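Local coordinates for glia-derived nexin (PDB 4DY0), which inhibits serine proteases such as thrombin, trypsin and urokinase, binds heparin, and promotes neurite extension by inhibiting thrombin, at residues G38-A50 and Q57-V69. Sequence-based numbering, arbitrary orientation.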
loop_
_atom_site.group_PDB
_atom_site.type_symbol
_atom_site.label_atom_id
_atom_site.label_comp_id
_atom_site.label_asym_id
_atom_site.label_seq_id
_atom_site.Cartn_x
_atom_site.Cartn_y
_atom_site.Cartn_z
ATOM N N GLY A 38 -3.088 2.704 3.509
ATOM C CA GLY A 38 -4.370 2.808 2.820
ATOM C C GLY A 38 -5.366 1.810 3.381
ATOM O O GLY A 38 -6.569 2.072 3.434
ATOM N N ILE A 39 -4.863 0.657 3.798
ATOM C CA ILE A 39 -5.705 -0.353 4.413
ATOM C C ILE A 39 -6.241 0.181 5.739
ATOM O O ILE A 39 -7.428 0.061 6.036
ATOM C CB ILE A 39 -4.934 -1.675 4.611
ATOM C CG1 ILE A 39 -4.643 -2.313 3.249
ATOM C CG2 ILE A 39 -5.717 -2.629 5.492
ATOM C CD1 ILE A 39 -4.030 -3.696 3.327
ATOM N N ALA A 40 -5.359 0.793 6.522
ATOM C CA ALA A 40 -5.751 1.408 7.788
ATOM C C ALA A 40 -6.846 2.459 7.584
ATOM O O ALA A 40 -7.855 2.463 8.288
ATOM C CB ALA A 40 -4.539 2.026 8.473
ATOM N N SER A 41 -6.647 3.347 6.620
ATOM C CA SER A 41 -7.642 4.372 6.323
ATOM C C SER A 41 -8.984 3.770 5.910
ATOM O O SER A 41 -10.046 4.191 6.379
ATOM C CB SER A 41 -7.124 5.311 5.234
ATOM O OG SER A 41 -5.867 5.852 5.607
ATOM N N VAL A 42 -8.897 2.810 4.941
ATOM C CA VAL A 42 -10.105 2.134 4.483
ATOM C C VAL A 42 -10.912 1.535 5.641
ATOM O O VAL A 42 -12.141 1.579 5.637
ATOM C CB VAL A 42 -9.766 1.058 3.439
ATOM C CG1 VAL A 42 -10.846 -0.000 3.384
ATOM C CG2 VAL A 42 -9.557 1.711 2.075
ATOM N N LEU A 43 -10.257 0.953 6.722
ATOM C CA LEU A 43 -10.945 0.396 7.880
ATOM C C LEU A 43 -11.552 1.517 8.728
ATOM O O LEU A 43 -12.645 1.371 9.270
ATOM C CB LEU A 43 -10.004 -0.480 8.716
ATOM C CG LEU A 43 -9.505 -1.796 8.088
ATOM C CD1 LEU A 43 -8.486 -2.490 8.992
ATOM C CD2 LEU A 43 -10.660 -2.744 7.769
ATOM N N GLY A 44 -10.842 2.636 8.837
ATOM C CA GLY A 44 -11.368 3.806 9.537
ATOM C C GLY A 44 -12.626 4.335 8.866
ATOM O O GLY A 44 -13.638 4.593 9.521
ATOM N N MET A 45 -12.559 4.488 7.549
ATOM C CA MET A 45 -13.710 4.895 6.761
ATOM C C MET A 45 -14.935 4.053 7.102
ATOM O O MET A 45 -16.003 4.590 7.390
ATOM C CB MET A 45 -13.386 4.790 5.269
ATOM C CG MET A 45 -12.466 5.898 4.772
ATOM S SD MET A 45 -11.474 5.455 3.328
ATOM C CE MET A 45 -12.706 4.680 2.292
ATOM N N LEU A 46 -14.773 2.735 7.073
ATOM C CA LEU A 46 -15.866 1.813 7.380
ATOM C C LEU A 46 -16.284 1.856 8.850
ATOM O O LEU A 46 -17.439 1.600 9.178
ATOM C CB LEU A 46 -15.483 0.380 6.999
ATOM C CG LEU A 46 -15.350 0.088 5.506
ATOM C CD1 LEU A 46 -14.919 -1.343 5.285
ATOM C CD2 LEU A 46 -16.662 0.357 4.802
ATOM N N GLN A 47 -15.348 2.167 9.741
ATOM C CA GLN A 47 -15.681 2.207 11.158
ATOM C C GLN A 47 -16.660 3.348 11.442
ATOM O O GLN A 47 -17.508 3.248 12.326
ATOM C CB GLN A 47 -14.426 2.353 12.013
ATOM C CG GLN A 47 -14.524 1.621 13.336
ATOM C CD GLN A 47 -13.541 2.135 14.366
ATOM O OE1 GLN A 47 -13.751 3.190 14.965
ATOM N NE2 GLN A 47 -12.466 1.384 14.587
ATOM N N LEU A 48 -16.532 4.424 10.671
ATOM C CA LEU A 48 -17.407 5.583 10.779
ATOM C C LEU A 48 -18.882 5.232 10.602
ATOM O O LEU A 48 -19.754 5.925 11.126
ATOM C CB LEU A 48 -17.007 6.628 9.734
ATOM C CG LEU A 48 -16.214 7.874 10.151
ATOM C CD1 LEU A 48 -15.509 7.710 11.488
ATOM C CD2 LEU A 48 -15.229 8.258 9.049
ATOM N N GLY A 49 -19.164 4.165 9.859
ATOM C CA GLY A 49 -20.542 3.817 9.530
ATOM C C GLY A 49 -21.060 2.573 10.224
ATOM O O GLY A 49 -22.261 2.300 10.207
ATOM N N ALA A 50 -20.153 1.817 10.836
ATOM C CA ALA A 50 -20.508 0.545 11.470
ATOM C C ALA A 50 -21.182 0.722 12.828
ATOM O O ALA A 50 -21.068 1.768 13.466
ATOM C CB ALA A 50 -19.271 -0.345 11.611
ATOM N N GLN A 57 -15.920 -5.754 15.754
ATOM C CA GLN A 57 -14.850 -6.480 15.069
ATOM C C GLN A 57 -13.799 -5.524 14.511
ATOM O O GLN A 57 -12.600 -5.755 14.654
ATOM C CB GLN A 57 -15.414 -7.359 13.955
ATOM C CG GLN A 57 -16.311 -8.481 14.458
ATOM C CD GLN A 57 -16.902 -9.305 13.328
ATOM O OE1 GLN A 57 -16.973 -8.851 12.182
ATOM N NE2 GLN A 57 -17.337 -10.520 13.647
ATOM N N LEU A 58 -14.252 -4.445 13.882
ATOM C CA LEU A 58 -13.335 -3.443 13.346
ATOM C C LEU A 58 -12.464 -2.829 14.442
ATOM O O LEU A 58 -11.241 -2.749 14.306
ATOM C CB LEU A 58 -14.109 -2.349 12.610
ATOM C CG LEU A 58 -14.527 -2.689 11.179
ATOM C CD1 LEU A 58 -15.647 -1.763 10.700
ATOM C CD2 LEU A 58 -13.317 -2.623 10.252
ATOM N N ALA A 59 -13.100 -2.403 15.531
ATOM C CA ALA A 59 -12.389 -1.758 16.627
ATOM C C ALA A 59 -11.374 -2.704 17.254
ATOM O O ALA A 59 -10.271 -2.297 17.609
ATOM C CB ALA A 59 -13.370 -1.247 17.680
ATOM N N MET A 60 -11.751 -3.970 17.386
ATOM C CA MET A 60 -10.855 -4.967 17.958
ATOM C C MET A 60 -9.615 -5.178 17.087
ATOM O O MET A 60 -8.495 -5.248 17.594
ATOM C CB MET A 60 -11.577 -6.301 18.152
ATOM C CG MET A 60 -10.730 -7.353 18.858
ATOM S SD MET A 60 -10.687 -8.936 17.988
ATOM C CE MET A 60 -9.459 -8.614 16.728
ATOM N N VAL A 61 -9.817 -5.291 15.777
ATOM C CA VAL A 61 -8.706 -5.526 14.862
ATOM C C VAL A 61 -7.805 -4.296 14.746
ATOM O O VAL A 61 -6.581 -4.402 14.799
ATOM C CB VAL A 61 -9.199 -5.926 13.463
ATOM C CG1 VAL A 61 -8.040 -5.953 12.483
ATOM C CG2 VAL A 61 -9.900 -7.272 13.511
ATOM N N MET A 62 -8.415 -3.128 14.590
ATOM C CA MET A 62 -7.652 -1.892 14.460
ATOM C C MET A 62 -7.036 -1.497 15.795
ATOM O O MET A 62 -6.027 -0.798 15.843
ATOM C CB MET A 62 -8.545 -0.771 13.934
ATOM C CG MET A 62 -9.046 -1.014 12.522
ATOM S SD MET A 62 -10.454 0.031 12.113
ATOM C CE MET A 62 -9.719 1.665 12.222
ATOM N N ARG A 63 -7.652 -1.955 16.878
ATOM C CA ARG A 63 -7.154 -1.673 18.218
ATOM C C ARG A 63 -7.350 -0.205 18.582
ATOM O O ARG A 63 -6.654 0.324 19.444
ATOM C CB ARG A 63 -5.678 -2.070 18.344
ATOM C CG ARG A 63 -5.433 -3.574 18.358
ATOM C CD ARG A 63 -3.949 -3.900 18.449
ATOM N N TYR A 64 -8.297 0.450 17.914
ATOM C CA TYR A 64 -8.692 1.809 18.276
ATOM C C TYR A 64 -9.996 2.218 17.607
ATOM O O TYR A 64 -10.401 1.634 16.601
ATOM C CB TYR A 64 -7.592 2.818 17.938
ATOM C CG TYR A 64 -7.269 2.931 16.464
ATOM C CD1 TYR A 64 -6.178 2.263 15.923
ATOM C CD2 TYR A 64 -8.045 3.713 15.617
ATOM C CE1 TYR A 64 -5.868 2.367 14.585
ATOM C CE2 TYR A 64 -7.743 3.821 14.268
ATOM C CZ TYR A 64 -6.652 3.145 13.761
ATOM O OH TYR A 64 -6.337 3.240 12.425
ATOM N N GLY A 65 -10.655 3.220 18.179
ATOM C CA GLY A 65 -11.874 3.765 17.596
ATOM C C GLY A 65 -11.586 5.090 16.917
ATOM O O GLY A 65 -10.802 5.896 17.425
ATOM N N VAL A 66 -12.209 5.319 15.766
ATOM C CA VAL A 66 -11.994 6.559 15.031
ATOM C C VAL A 66 -12.483 7.766 15.828
ATOM O O VAL A 66 -11.812 8.796 15.876
ATOM C CB VAL A 66 -12.671 6.534 13.655
ATOM C CG1 VAL A 66 -12.505 7.878 12.966
ATOM C CG2 VAL A 66 -12.080 5.429 12.804
ATOM N N ASN A 67 -13.654 7.635 16.448
ATOM C CA ASN A 67 -14.171 8.670 17.338
ATOM C C ASN A 67 -13.218 8.878 18.505
ATOM O O ASN A 67 -13.029 7.978 19.320
ATOM C CB ASN A 67 -15.549 8.286 17.883
ATOM C CG ASN A 67 -16.656 8.459 16.864
ATOM O OD1 ASN A 67 -16.404 8.672 15.679
ATOM N ND2 ASN A 67 -17.898 8.363 17.325
ATOM N N GLY A 68 -12.614 10.057 18.584
ATOM C CA GLY A 68 -11.688 10.344 19.671
ATOM C C GLY A 68 -10.235 10.177 19.276
ATOM O O GLY A 68 -9.335 10.350 20.094
ATOM N N VAL A 69 -10.003 9.833 18.016
ATOM C CA VAL A 69 -8.651 9.814 17.476
ATOM C C VAL A 69 -8.650 10.446 16.089
ATOM O O VAL A 69 -7.599 10.667 15.495
ATOM C CB VAL A 69 -8.075 8.382 17.433
ATOM C CG1 VAL A 69 -6.943 8.289 16.428
ATOM C CG2 VAL A 69 -7.596 7.969 18.816
HETATM O O HOH W 1 -7.214 4.665 10.066
#
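Gln-47 reaches from helix 36-47 into the loop that follows helix 52-62 and binds the loop backbone with both ends of the amide. Gln-47 OE1 accepts from Val-66 N at 2.7 Å, nearly straight at 168°, with the donor tilted from the carbonyl plane. Gln-47 NE2 donates to Tyr-64 O at 2.9 Å, a bond lying in the carbonyl plane of Tyr-64 and close to the amide plane of Gln-47. With donor and acceptor side by side, glutamine suits a chain that offers a C=O and, two residues on, an N-H; the paired bonds fix the rotation of the amide. A leucine here would probably leave Tyr-64 O and Val-66 N without these partners and the loop less firmly tied to the helix. A water weakly bonded to Ala-40 O also meets Tyr-64 OH, adding a second polar link.

Met-62 SD and Ala-59 CA come up beside Gln-47 NE2, and Val-66 CG2 beside OE1. Met-62, bent at chi3 (63°), lays SD against Leu-43 CB at 3.5 Å and brings CE near Gly-44 N. Val-66 sets CG2 3.7 Å from Gly-44 CA, a close approach that the bare glycine probably eases, while its CG1 meets Leu-48 CD1. Leu-58 spreads its two methyls: CD2 touches Leu-43 CD2 at 3.6 Å, and CD1 packs against both Gln-47 CA and Ala-50 CB. Leu-43 also touches Thr-15 of helix 5-26, and Leu-46 touches Leu-164 of strand 162-170, so helix 36-47 lies against other parts of the fold. The helical segments run roughly antiparallel, at 150° with axes 10.2 Å apart at closest approach. They form a helical hairpin of the serpin fold, two consecutive helices whose following loop is tied back by a glutamine side chain.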